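Local coordinates for protein polyhedrin (Simulium ubiquitum cypovirus, PDB 5A9A) that forms the crystalline polyhedra, the occlusion bodies of an insect cypovirus, which probably enclose and protect virus particles outside the host, at residues Val29-Lys34 / Ala54-Asn59; Ile50-Pro55 / Ile200-Pro205; Ser109-Ile114 / Asn222-Asp227; Asn118-Val123 / Cys144-Gln149; Lys152-Gly157 / Asn235-Asp240. All coordinates share one frame; numbering follows the deposited sequence.

Contact 1. Residues Val29-Lys34 / Ala54-Asn59; sequences VQDAIK and APEFIN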
# COMPACT_ATOMS: atom_id res chain seq x y z
N VAL A 29 -11.40 21.64 9.14
CA VAL A 29 -12.29 21.54 7.99
C VAL A 29 -12.29 20.09 7.52
O VAL A 29 -11.24 19.45 7.48
CB VAL A 29 -11.84 22.45 6.84
CG1 VAL A 29 -12.73 22.26 5.62
CG2 VAL A 29 -11.83 23.91 7.28
N GLN A 30 -13.45 19.57 7.16
CA GLN A 30 -13.52 18.19 6.67
C GLN A 30 -12.67 18.05 5.41
O GLN A 30 -12.70 18.90 4.52
CB GLN A 30 -14.97 17.77 6.41
CG GLN A 30 -15.76 17.47 7.68
CD GLN A 30 -15.20 16.28 8.45
OE1 GLN A 30 -15.21 15.15 7.96
NE2 GLN A 30 -14.69 16.53 9.65
N ASP A 31 -11.92 16.95 5.36
CA ASP A 31 -10.95 16.70 4.29
C ASP A 31 -9.69 17.57 4.40
O ASP A 31 -8.90 17.65 3.46
CB ASP A 31 -11.58 16.84 2.91
CG ASP A 31 -12.12 15.52 2.38
OD1 ASP A 31 -12.21 14.56 3.17
OD2 ASP A 31 -12.45 15.43 1.18
N ALA A 32 -9.52 18.22 5.55
CA ALA A 32 -8.24 18.85 5.85
C ALA A 32 -7.22 17.75 6.10
O ALA A 32 -7.58 16.63 6.47
CB ALA A 32 -8.36 19.75 7.07
N ILE A 33 -5.95 18.05 5.88
CA ILE A 33 -4.89 17.06 6.04
C ILE A 33 -4.56 16.82 7.51
O ILE A 33 -4.57 17.74 8.33
CB ILE A 33 -3.60 17.50 5.31
CG1 ILE A 33 -3.77 17.31 3.80
CG2 ILE A 33 -2.40 16.70 5.81
CD1 ILE A 33 -3.93 15.87 3.37
N LYS A 34 -4.29 15.56 7.84
CA LYS A 34 -3.73 15.19 9.13
C LYS A 34 -2.29 14.78 8.89
O LYS A 34 -1.97 14.25 7.83
CB LYS A 34 -4.51 14.03 9.76
CG LYS A 34 -5.90 14.41 10.28
CD LYS A 34 -6.88 14.61 9.14
CE LYS A 34 -8.20 15.20 9.63
NZ LYS A 34 -9.08 15.58 8.50
N ALA A 54 -2.61 12.39 5.39
CA ALA A 54 -3.82 11.89 4.76
C ALA A 54 -5.02 12.71 5.23
O ALA A 54 -4.98 13.31 6.31
CB ALA A 54 -4.03 10.42 5.09
N PRO A 55 -6.08 12.77 4.42
CA PRO A 55 -7.25 13.57 4.77
C PRO A 55 -8.35 12.82 5.53
O PRO A 55 -9.19 13.48 6.15
CB PRO A 55 -7.77 14.02 3.40
CG PRO A 55 -7.41 12.91 2.49
CD PRO A 55 -6.14 12.29 3.03
N GLU A 56 -8.35 11.49 5.50
CA GLU A 56 -9.37 10.72 6.22
C GLU A 56 -8.79 10.00 7.44
O GLU A 56 -9.29 10.15 8.55
CB GLU A 56 -10.06 9.72 5.29
CG GLU A 56 -10.37 10.25 3.90
CD GLU A 56 -11.13 11.57 3.93
OE1 GLU A 56 -11.82 11.85 4.93
OE2 GLU A 56 -11.03 12.32 2.94
N PHE A 57 -7.76 9.19 7.22
CA PHE A 57 -7.09 8.51 8.33
C PHE A 57 -5.69 8.06 7.95
O PHE A 57 -5.45 7.64 6.82
CB PHE A 57 -7.91 7.31 8.82
CG PHE A 57 -8.20 6.29 7.76
CD1 PHE A 57 -7.32 5.25 7.52
CD2 PHE A 57 -9.36 6.36 7.01
CE1 PHE A 57 -7.59 4.30 6.54
CE2 PHE A 57 -9.64 5.42 6.04
CZ PHE A 57 -8.75 4.39 5.80
N ILE A 58 -4.76 8.16 8.90
CA ILE A 58 -3.42 7.64 8.71
C ILE A 58 -3.25 6.35 9.48
O ILE A 58 -3.11 6.35 10.71
CB ILE A 58 -2.34 8.62 9.21
CG1 ILE A 58 -2.39 9.93 8.42
CG2 ILE A 58 -0.96 7.98 9.09
CD1 ILE A 58 -1.52 11.02 9.01
N ASN A 59 -3.30 5.23 8.77
CA ASN A 59 -2.91 3.96 9.35
C ASN A 59 -1.77 3.36 8.54
O ASN A 59 -1.44 3.84 7.45
CB ASN A 59 -4.09 2.99 9.46
CG ASN A 59 -4.65 2.59 8.11
OD1 ASN A 59 -4.05 2.87 7.07
ND2 ASN A 59 -5.79 1.92 8.12
O HOH W 1 -11.63 14.63 6.86
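Lys34 lays its side chain alongside the carbonyls of Ala54 and Pro55. The chain bends at chi2 (74°) and then runs out straight to NZ. The ammonium group thereby reaches one carbonyl in each segment. Lys34 NZ bonds to Ala32 O at 2.7 Å. It bonds across the contact to Pro55 O, with Lys34 NZ 3.2 Å away and above the carbonyl plane. Lys34 NZ thus links Ala32, the last residue of the type II turn Val29 to Ala32, to Pro55 across the contact. The backbone of Lys34 forms an antiparallel hydrogen-bonded pair with Ala54, with Lys34 N to Ala54 O at 2.8 Å and the return bond from Ala54 N to Lys34 O. A water accepts from Asp31 N and lies 2.8 Å from Pro55 O.

The acids Asp31 and Glu56 meet at an angle, their carboxylate planes 59° apart. Asp31 OD1 is only 2.5 Å from Glu56 OE2, and one of the two acids probably holds a proton. Arg185 makes a salt bridge to Asp31 OD1. The apolar packing is lighter: Ile33 brings CD1 up to the Pro55 ring, 4.2 Å from Pro55 CD. Apart from this, the CD1 methyl of Ile58 rests on the backbone carbonyl of Lys34, with Ile58 CD1 3.5 Å from Lys34 O.

The contact joins the start of strand 34-41 to the end of strand 47-54, and leads on into strand 57-62. Helix 191-197 lies against Glu56, strand 170-176 packs on Phe57 and Ile58, and Arg138 of a second subunit packs on Ala32 and Ile33.

Contact 2. Residues Ile50-Pro55 / Ile200-Pro205; sequences IDYNAP and IIRNNP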
# COMPACT_ATOMS: atom_id res chain seq x y z
N ILE A 50 9.79 9.34 9.65
CA ILE A 50 8.90 9.03 8.54
C ILE A 50 7.63 9.88 8.63
O ILE A 50 6.87 9.79 9.59
CB ILE A 50 8.53 7.54 8.50
CG1 ILE A 50 9.80 6.69 8.47
CG2 ILE A 50 7.67 7.24 7.28
CD1 ILE A 50 10.35 6.36 9.85
N ASP A 51 7.42 10.69 7.60
CA ASP A 51 6.37 11.70 7.60
C ASP A 51 5.15 11.22 6.82
O ASP A 51 5.24 10.92 5.62
CB ASP A 51 6.92 12.99 7.00
CG ASP A 51 5.86 14.05 6.78
OD1 ASP A 51 4.88 14.07 7.55
OD2 ASP A 51 6.00 14.85 5.83
N TYR A 52 4.00 11.15 7.50
CA TYR A 52 2.76 10.69 6.89
C TYR A 52 1.75 11.83 6.79
O TYR A 52 1.70 12.70 7.66
CB TYR A 52 2.11 9.59 7.73
CG TYR A 52 2.82 8.25 7.73
CD1 TYR A 52 3.85 7.98 8.62
CD2 TYR A 52 2.41 7.22 6.88
CE1 TYR A 52 4.48 6.75 8.64
CE2 TYR A 52 3.04 5.99 6.89
CZ TYR A 52 4.07 5.76 7.78
OH TYR A 52 4.70 4.54 7.79
N ASN A 53 0.94 11.82 5.74
CA ASN A 53 -0.22 12.71 5.69
C ASN A 53 -1.40 12.05 4.96
O ASN A 53 -1.21 11.25 4.05
CB ASN A 53 0.13 14.06 5.06
CG ASN A 53 0.10 14.04 3.53
OD1 ASN A 53 -0.95 13.87 2.92
ND2 ASN A 53 1.26 14.24 2.92
N ALA A 54 -2.61 12.39 5.39
CA ALA A 54 -3.82 11.89 4.76
C ALA A 54 -5.02 12.71 5.23
O ALA A 54 -4.98 13.31 6.31
CB ALA A 54 -4.03 10.42 5.09
N PRO A 55 -6.08 12.77 4.42
CA PRO A 55 -7.25 13.57 4.77
C PRO A 55 -8.35 12.82 5.53
O PRO A 55 -9.19 13.48 6.15
CB PRO A 55 -7.77 14.02 3.40
CG PRO A 55 -7.41 12.91 2.49
CD PRO A 55 -6.14 12.29 3.03
N ILE A 200 -2.81 7.59 1.68
CA ILE A 200 -1.92 7.76 2.82
C ILE A 200 -0.49 7.90 2.34
O ILE A 200 0.13 6.93 1.90
CB ILE A 200 -2.04 6.57 3.79
CG1 ILE A 200 -3.50 6.37 4.20
CG2 ILE A 200 -1.18 6.79 5.03
CD1 ILE A 200 -3.78 5.04 4.88
N ILE A 201 0.04 9.12 2.40
CA ILE A 201 1.39 9.39 1.95
C ILE A 201 2.41 8.92 2.98
O ILE A 201 2.37 9.34 4.14
CB ILE A 201 1.63 10.90 1.71
CG1 ILE A 201 0.56 11.48 0.78
CG2 ILE A 201 3.02 11.12 1.12
CD1 ILE A 201 0.53 10.85 -0.60
N ARG A 202 3.31 8.04 2.56
CA ARG A 202 4.47 7.68 3.36
C ARG A 202 5.69 8.28 2.69
O ARG A 202 6.23 7.72 1.74
CB ARG A 202 4.61 6.16 3.45
CG ARG A 202 5.68 5.67 4.44
CD ARG A 202 5.87 4.16 4.31
NE ARG A 202 6.72 3.59 5.35
CZ ARG A 202 8.04 3.43 5.24
NH1 ARG A 202 8.68 3.81 4.15
NH2 ARG A 202 8.72 2.88 6.24
N ASN A 203 6.12 9.44 3.18
CA ASN A 203 7.31 10.09 2.64
C ASN A 203 8.55 9.27 2.98
O ASN A 203 8.57 8.54 3.97
CB ASN A 203 7.44 11.51 3.20
CG ASN A 203 6.38 12.46 2.65
OD1 ASN A 203 5.64 13.08 3.41
ND2 ASN A 203 6.32 12.57 1.33
N ASN A 204 9.58 9.38 2.14
CA ASN A 204 10.81 8.63 2.36
C ASN A 204 11.39 8.96 3.73
O ASN A 204 11.37 10.12 4.15
CB ASN A 204 11.83 8.95 1.28
CG ASN A 204 12.88 7.86 1.12
OD1 ASN A 204 12.55 6.68 1.06
ND2 ASN A 204 14.14 8.26 1.07
N PRO A 205 11.92 7.95 4.43
CA PRO A 205 12.50 8.24 5.75
C PRO A 205 13.61 9.28 5.68
O PRO A 205 14.44 9.24 4.78
CB PRO A 205 13.06 6.89 6.19
CG PRO A 205 12.24 5.88 5.47
CD PRO A 205 11.94 6.51 4.13
O HOH W 2 9.78 11.30 5.90
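Arg202 sets CG trans to its backbone N (chi1 -171°) and stays extended to NE, while Tyr52 puts its ring anti to its carbonyl carbon (chi1 -70°). The two leave the same face as a cross-strand pair, and these torsions lay them side by side, pointing the same way. Tyr52 CE2 meets Arg202 CG at 3.6 Å. At the far end, Arg202 NE makes a weak, bent hydrogen bond to Tyr52 OH at 3.3 Å. The ring and the guanidinium stand almost perpendicular, 84° apart. Ile50 CG2 lies over one face of the guanidinium, 4.2 Å above its plane and offset toward the rim. Asn53 and Ile201 run together on the opposite face, with Asn53 ND2 3.6 Å from Ile201 CG1.

This is an antiparallel pairing within a six-stranded sheet, where strand 201-208 is the outermost strand beside 47-54 in this chain. Asn53 and Ile201 form the hydrogen-bonded pair: Ile201 N to Asn53 O is 3.0 Å, and Asn53 N to Ile201 O is 3.3 Å, the latter on a lone pair. Tyr52 and Arg202 form the non-hydrogen-bonded pair beside it. The bond from Asn203 N to Asp51 O, at 3.0 Å, continues the pairing. Beyond it a water bridges Asp51 N and Asn204 O, and Ile50 CG1 packs on Pro205.

The carboxylate of Asp51 makes a salt bridge with Arg35. Tyr52 meets Phe173 edge-to-face. Cys128 O of a second subunit takes a hydrogen bond from Asn53 ND2.

Contact 3. Residues Ser109-Ile114 / Asn222-Asp227; sequences SANGNI and NLCYID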
# COMPACT_ATOMS: atom_id res chain seq x y z
N SER A 109 4.58 11.88 16.76
CA SER A 109 3.92 13.17 16.79
C SER A 109 2.69 13.12 15.89
O SER A 109 2.82 13.07 14.67
CB SER A 109 4.88 14.26 16.32
OG SER A 109 4.21 15.50 16.18
N ALA A 110 1.51 13.11 16.50
CA ALA A 110 0.26 13.05 15.74
C ALA A 110 -0.43 14.41 15.77
O ALA A 110 -0.67 14.97 16.84
CB ALA A 110 -0.64 11.98 16.31
N ASN A 111 -0.75 14.93 14.59
CA ASN A 111 -1.26 16.29 14.48
C ASN A 111 -2.47 16.41 13.57
O ASN A 111 -2.51 15.81 12.49
CB ASN A 111 -0.16 17.22 13.98
CG ASN A 111 1.12 17.08 14.78
OD1 ASN A 111 1.37 17.85 15.71
ND2 ASN A 111 1.93 16.09 14.43
N GLY A 112 -3.45 17.20 14.00
CA GLY A 112 -4.62 17.47 13.20
C GLY A 112 -5.92 17.15 13.91
O GLY A 112 -5.94 16.85 15.11
N ASN A 113 -7.01 17.23 13.16
CA ASN A 113 -8.35 16.96 13.68
C ASN A 113 -8.56 15.46 13.82
O ASN A 113 -9.25 14.84 13.01
CB ASN A 113 -9.37 17.56 12.72
CG ASN A 113 -10.79 17.44 13.22
OD1 ASN A 113 -11.03 17.39 14.43
ND2 ASN A 113 -11.74 17.39 12.30
N ILE A 114 -7.97 14.89 14.87
CA ILE A 114 -7.94 13.44 15.05
C ILE A 114 -8.88 12.97 16.15
O ILE A 114 -8.96 13.58 17.22
CB ILE A 114 -6.50 12.98 15.39
CG1 ILE A 114 -5.59 13.23 14.18
CG2 ILE A 114 -6.48 11.52 15.79
CD1 ILE A 114 -4.11 13.13 14.49
N ASN A 222 5.84 22.47 11.90
CA ASN A 222 4.78 22.68 12.88
C ASN A 222 4.08 21.39 13.28
O ASN A 222 2.86 21.27 13.25
CB ASN A 222 3.76 23.71 12.36
CG ASN A 222 4.32 25.12 12.38
OD1 ASN A 222 4.40 25.75 13.44
ND2 ASN A 222 4.71 25.63 11.22
N LEU A 223 4.90 20.41 13.65
CA LEU A 223 4.42 19.16 14.23
C LEU A 223 4.85 19.18 15.69
O LEU A 223 5.96 19.61 16.00
CB LEU A 223 5.06 17.97 13.51
CG LEU A 223 4.84 17.96 11.99
CD1 LEU A 223 5.71 16.91 11.31
CD2 LEU A 223 3.37 17.74 11.68
N CYS A 224 3.98 18.73 16.59
CA CYS A 224 4.27 18.87 18.01
C CYS A 224 5.45 17.99 18.40
O CYS A 224 5.65 16.90 17.85
CB CYS A 224 3.05 18.56 18.88
SG CYS A 224 2.57 16.82 18.98
N TYR A 225 6.25 18.48 19.34
CA TYR A 225 7.43 17.76 19.78
C TYR A 225 7.75 18.07 21.23
O TYR A 225 7.72 19.22 21.65
CB TYR A 225 8.64 18.12 18.91
CG TYR A 225 9.88 17.35 19.29
CD1 TYR A 225 10.03 16.02 18.92
CD2 TYR A 225 10.90 17.94 20.02
CE1 TYR A 225 11.15 15.30 19.27
CE2 TYR A 225 12.04 17.23 20.37
CZ TYR A 225 12.16 15.91 19.99
OH TYR A 225 13.28 15.20 20.33
N ILE A 226 8.06 17.02 21.99
CA ILE A 226 8.52 17.15 23.36
C ILE A 226 9.94 16.60 23.39
O ILE A 226 10.17 15.45 23.03
CB ILE A 226 7.62 16.37 24.33
CG1 ILE A 226 6.15 16.65 24.02
CG2 ILE A 226 7.96 16.73 25.77
CD1 ILE A 226 5.18 16.06 25.03
N ASP A 227 10.90 17.41 23.82
CA ASP A 227 12.30 17.02 23.73
C ASP A 227 12.70 16.07 24.85
O ASP A 227 11.89 15.74 25.71
CB ASP A 227 13.21 18.25 23.70
CG ASP A 227 13.13 19.09 24.96
OD1 ASP A 227 13.02 18.51 26.07
OD2 ASP A 227 13.20 20.33 24.85
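Ser109 OG is gripped from two sides. Ser109 OG donates to Cys224 O at 2.6 Å, lying in the carbonyl plane on a lone pair. It also accepts from Asn111 ND2 at 2.9 Å, with Ser109 OG nearly in the amide plane. The serine torsion (chi1 173°) points OG across to the other segment. Asn111 uses its other end as well: Cys224 N donates to Asn111 OD1 at 2.9 Å in a nearly straight bond. Asn111 ND2 has a further partner in Arg35 O, so bonds at both ends fix the rotation of the amide.

Ser109 and Asn111 lie two residues apart near the end of strand 105-111, so both side chains leave it on the same side. The segment they hold is the exit from helix 211-221. Asn222 leaves helical geometry with positive phi, and the chain then runs to strand 225-226. Two polar side chains thus bond to the backbone of Cys224 in place of strand pairing.

Leu223 crosses Asn111 at about a right angle, with Leu223 CD2 3.5 Å from Asn111 ND2. Cys224 SG sits 3.6 Å from Asn111 OD1. Trp134 of a second subunit packs on Asn111 and Leu223.

Contact 4. Residues Asn118-Val123 / Cys144-Gln149; sequences NVRVEV and CYKGSQ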
# COMPACT_ATOMS: atom_id res chain seq x y z
N ASN A 118 -10.38 7.03 19.08
CA ASN A 118 -10.25 5.91 18.16
C ASN A 118 -8.82 5.65 17.69
O ASN A 118 -8.58 4.77 16.86
CB ASN A 118 -11.16 6.11 16.95
CG ASN A 118 -12.61 5.77 17.25
OD1 ASN A 118 -12.97 5.52 18.40
ND2 ASN A 118 -13.44 5.75 16.21
N VAL A 119 -7.88 6.43 18.21
CA VAL A 119 -6.47 6.22 17.90
C VAL A 119 -5.98 4.90 18.48
O VAL A 119 -6.31 4.53 19.61
CB VAL A 119 -5.60 7.38 18.45
CG1 VAL A 119 -4.13 6.99 18.47
CG2 VAL A 119 -5.82 8.64 17.64
N ARG A 120 -5.20 4.18 17.68
CA ARG A 120 -4.56 2.95 18.14
C ARG A 120 -3.09 2.96 17.72
O ARG A 120 -2.78 3.16 16.55
CB ARG A 120 -5.23 1.72 17.54
CG ARG A 120 -6.72 1.59 17.82
CD ARG A 120 -7.02 1.29 19.28
NE ARG A 120 -8.43 1.01 19.50
CZ ARG A 120 -9.34 1.92 19.84
NH1 ARG A 120 -8.99 3.18 20.03
NH2 ARG A 120 -10.61 1.56 20.01
N VAL A 121 -2.20 2.77 18.69
CA VAL A 121 -0.78 2.58 18.41
C VAL A 121 -0.33 1.34 19.16
O VAL A 121 -0.39 1.30 20.39
CB VAL A 121 0.07 3.78 18.84
CG1 VAL A 121 1.55 3.49 18.62
CG2 VAL A 121 -0.35 5.04 18.08
N GLU A 122 0.12 0.33 18.43
CA GLU A 122 0.42 -0.95 19.04
C GLU A 122 1.82 -1.44 18.70
O GLU A 122 2.20 -1.50 17.53
CB GLU A 122 -0.62 -1.98 18.62
CG GLU A 122 -0.58 -3.27 19.43
CD GLU A 122 -1.87 -4.07 19.33
OE1 GLU A 122 -2.15 -4.60 18.24
OE2 GLU A 122 -2.59 -4.16 20.35
N VAL A 123 2.58 -1.77 19.73
CA VAL A 123 3.88 -2.39 19.55
C VAL A 123 3.67 -3.89 19.42
O VAL A 123 3.32 -4.57 20.39
CB VAL A 123 4.82 -2.09 20.74
CG1 VAL A 123 6.19 -2.70 20.50
CG2 VAL A 123 4.92 -0.59 20.96
N CYS A 144 -2.50 -2.27 23.69
CA CYS A 144 -2.51 -1.19 22.71
C CYS A 144 -2.47 0.18 23.37
O CYS A 144 -3.12 0.41 24.39
CB CYS A 144 -3.79 -1.30 21.86
SG CYS A 144 -3.79 -0.29 20.38
N TYR A 145 -1.68 1.10 22.80
CA TYR A 145 -1.69 2.49 23.24
C TYR A 145 -2.94 3.19 22.70
O TYR A 145 -3.35 2.93 21.57
CB TYR A 145 -0.45 3.24 22.73
CG TYR A 145 0.85 2.87 23.40
CD1 TYR A 145 1.56 1.74 23.02
CD2 TYR A 145 1.38 3.68 24.41
CE1 TYR A 145 2.76 1.42 23.63
CE2 TYR A 145 2.58 3.36 25.02
CZ TYR A 145 3.27 2.23 24.63
OH TYR A 145 4.46 1.91 25.24
N LYS A 146 -3.52 4.07 23.50
CA LYS A 146 -4.70 4.82 23.09
C LYS A 146 -4.40 6.32 23.04
O LYS A 146 -3.36 6.77 23.53
CB LYS A 146 -5.87 4.55 24.04
CG LYS A 146 -6.14 3.07 24.31
CD LYS A 146 -6.71 2.36 23.09
CE LYS A 146 -6.68 0.85 23.27
NZ LYS A 146 -7.44 0.38 24.47
N GLY A 147 -5.32 7.09 22.46
CA GLY A 147 -5.14 8.52 22.29
C GLY A 147 -4.86 9.27 23.58
O GLY A 147 -4.07 10.22 23.60
N SER A 148 -5.50 8.85 24.67
CA SER A 148 -5.37 9.54 25.94
C SER A 148 -4.03 9.26 26.60
O SER A 148 -3.69 9.84 27.63
CB SER A 148 -6.50 9.14 26.89
OG SER A 148 -6.48 7.74 27.15
N GLN A 149 -3.26 8.36 25.99
CA GLN A 149 -1.95 7.99 26.52
C GLN A 149 -0.86 8.80 25.84
O GLN A 149 0.30 8.78 26.26
CB GLN A 149 -1.71 6.50 26.31
CG GLN A 149 -0.99 5.83 27.46
CD GLN A 149 -0.85 4.34 27.27
OE1 GLN A 149 -1.76 3.68 26.77
NE2 GLN A 149 0.29 3.80 27.67
O HOH W 3 -7.56 5.78 21.64
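Val121 and Tyr145 carry the backbone bonding. They form an antiparallel hydrogen-bonded pair, with Val121 N to Tyr145 O at 3.1 Å and Tyr145 N to Val121 O at 2.7 Å. Toward Gly147 direct bonding gives way to water. One water lies 2.7 Å from Val119 O and accepts from Gly147 N. Arg120 NH1 turns back to the same Val119 O at 3.0 Å, from well above the carbonyl plane.

The apolar contacts lie on the face of Val121 and Tyr145. Val121 CB meets Tyr145 CB at 4.0 Å. Further out, Val123 runs beside the tyrosine and its CG2 touches Tyr145 CE1. Val121 O lies at the edge of the tyrosine ring, in its plane.

Charged side chains line the other face. Lys146 CD sits over one face of the Arg120 guanidinium, 3.9 Å from Arg120 NH1. The two like charges are kept apart, with Arg120 NE 5.1 Å from Lys146 NZ. Cys144 SG packs beside Arg120 CD, and Glu122 OE2 rests 3.4 Å from Cys144 CB. That carboxylate is held elsewhere, by Gly141 N and Asn130 ND2.

Strand 145-146 is short and weakly bonded. It forms one edge, within this chain, of a four-stranded antiparallel sheet, whose Val121 and Tyr145 side packs on strand 157-163 of the six-stranded sheet.

Contact 5. Residues Lys152-Gly157 / Asn235-Asp240; sequences KCSALG and NGLAGD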
# COMPACT_ATOMS: atom_id res chain seq x y z
N LYS A 152 -0.48 15.41 25.63
CA LYS A 152 -1.16 16.49 24.93
C LYS A 152 -0.30 17.74 24.87
O LYS A 152 0.13 18.26 25.90
CB LYS A 152 -2.49 16.80 25.63
CG LYS A 152 -3.41 17.74 24.86
CD LYS A 152 -4.80 17.80 25.50
CE LYS A 152 -5.66 18.87 24.83
NZ LYS A 152 -7.07 18.84 25.29
N CYS A 153 -0.04 18.22 23.66
CA CYS A 153 0.74 19.44 23.46
C CYS A 153 -0.19 20.61 23.19
O CYS A 153 0.13 21.75 23.53
CB CYS A 153 1.70 19.26 22.28
SG CYS A 153 3.02 18.06 22.57
N SER A 154 -1.33 20.32 22.57
CA SER A 154 -2.33 21.34 22.28
C SER A 154 -3.60 20.66 21.79
O SER A 154 -3.71 19.44 21.81
CB SER A 154 -1.82 22.30 21.20
OG SER A 154 -1.80 21.66 19.93
N ALA A 155 -4.55 21.47 21.35
CA ALA A 155 -5.78 20.95 20.76
C ALA A 155 -5.50 20.29 19.41
O ALA A 155 -6.32 19.53 18.90
CB ALA A 155 -6.79 22.07 20.61
N LEU A 156 -4.34 20.59 18.83
CA LEU A 156 -4.00 20.08 17.50
C LEU A 156 -3.07 18.87 17.51
O LEU A 156 -3.04 18.10 16.54
CB LEU A 156 -3.34 21.18 16.66
CG LEU A 156 -4.20 21.97 15.69
CD1 LEU A 156 -3.30 22.76 14.75
CD2 LEU A 156 -5.13 21.07 14.89
N GLY A 157 -2.30 18.69 18.58
CA GLY A 157 -1.25 17.69 18.55
C GLY A 157 -0.97 16.99 19.86
O GLY A 157 -1.03 17.59 20.94
N ASN A 235 4.02 22.78 19.51
CA ASN A 235 2.70 22.27 19.87
C ASN A 235 1.68 22.36 18.73
O ASN A 235 0.49 22.13 18.94
CB ASN A 235 2.17 22.99 21.11
CG ASN A 235 2.02 24.49 20.91
OD1 ASN A 235 2.03 24.98 19.78
ND2 ASN A 235 1.88 25.22 22.01
N GLY A 236 2.14 22.70 17.53
CA GLY A 236 1.29 22.72 16.36
C GLY A 236 0.47 23.99 16.21
O GLY A 236 -0.16 24.21 15.18
N LEU A 237 0.49 24.83 17.24
CA LEU A 237 -0.33 26.03 17.27
C LEU A 237 0.36 27.21 16.59
O LEU A 237 1.53 27.13 16.21
CB LEU A 237 -0.68 26.40 18.71
CG LEU A 237 -2.08 26.05 19.24
CD1 LEU A 237 -2.70 24.85 18.53
CD2 LEU A 237 -2.01 25.80 20.74
N ALA A 238 -0.37 28.32 16.45
CA ALA A 238 0.16 29.51 15.81
C ALA A 238 0.99 30.33 16.78
O ALA A 238 0.75 30.31 17.99
CB ALA A 238 -0.98 30.35 15.25
N GLY A 239 1.97 31.06 16.25
CA GLY A 239 2.73 32.00 17.05
C GLY A 239 1.82 33.10 17.55
O GLY A 239 0.79 33.40 16.94
N ASP A 240 2.18 33.70 18.68
CA ASP A 240 1.42 34.82 19.23
C ASP A 240 2.27 35.58 20.23
O ASP A 240 3.29 35.09 20.69
CB ASP A 240 0.15 34.31 19.92
CG ASP A 240 -0.95 35.36 19.96
OD1 ASP A 240 -0.65 36.56 19.78
OD2 ASP A 240 -2.12 34.97 20.18
O HOH W 4 1.74 23.65 24.93
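Asn235 brings a flat amide to this contact, held firmly at OD1 and only weakly at ND2. Asn235 OD1 accepts from Leu237 N, which is tilted 35° from the carbonyl plane, to close an Asx turn. At the other end, Asn235 ND2 gives a weak bond of 3.3 Å to a water. That water donates to Cys153 O, and so bridges the segments. Asn235 CB itself rests on Cys153 O at 3.4 Å.

The direct link is made by a serine hydroxyl. Ser154 OG donates to Asn235 O at a short 2.5 Å, nearly head-on (C=O...OG 167°). The serine has OG tucked between its backbone N and carbonyl carbon (chi1 72°), where it can also serve its own loop. Ser154 OG accepts from Leu156 N at 3.0 Å, which makes an ST turn, and weakly from Gly157 N. One hydroxyl thus ties the loop together and joins it to the other segment.

Leucine side chains fill in around it. Leu237 CD2 lies against Ser154 CB at 3.5 Å, and Leu237 CD1 meets Leu156 CB at 4.2 Å. Leu156 in turn lays CD1 beside Gly236 O at 3.5 Å.

The 152-157 segment turns between strands 151-152 and 157-163 of the six-stranded sheet, with Gly157 O accepting from both Cys153 N and Ser154 N. The 235-240 segment follows strand 232-234, partner of 225-226. Leu156 bonds through its backbone to Gly112, just past strand 105-111. Arg135 of a second subunit bonds Gly236 O.

In the fold
Contacts 1, 2 and 3 are largely buried. Contacts 4 and 5 are only partly so. Contacts 1 and 2 share Ala54 and Pro55: they pair the later part of strand 47-54 with its two neighbours, strands 34-41 and 201-208. Contact 4 belongs to the other, four-stranded sheet and touches contact 3 through Ile114 and Val119. Contacts 3 and 5 adjoin, their centres about 8 Å apart, and hold the C-terminal part of the chain to the six-stranded sheet. Their chemistry differs accordingly. Contacts 2 and 4 rest on strand pairing, contact 1 adds a lysine and two acids, and contacts 3 and 5 use serine hydroxyls. All but contact 4 reach the second subunit.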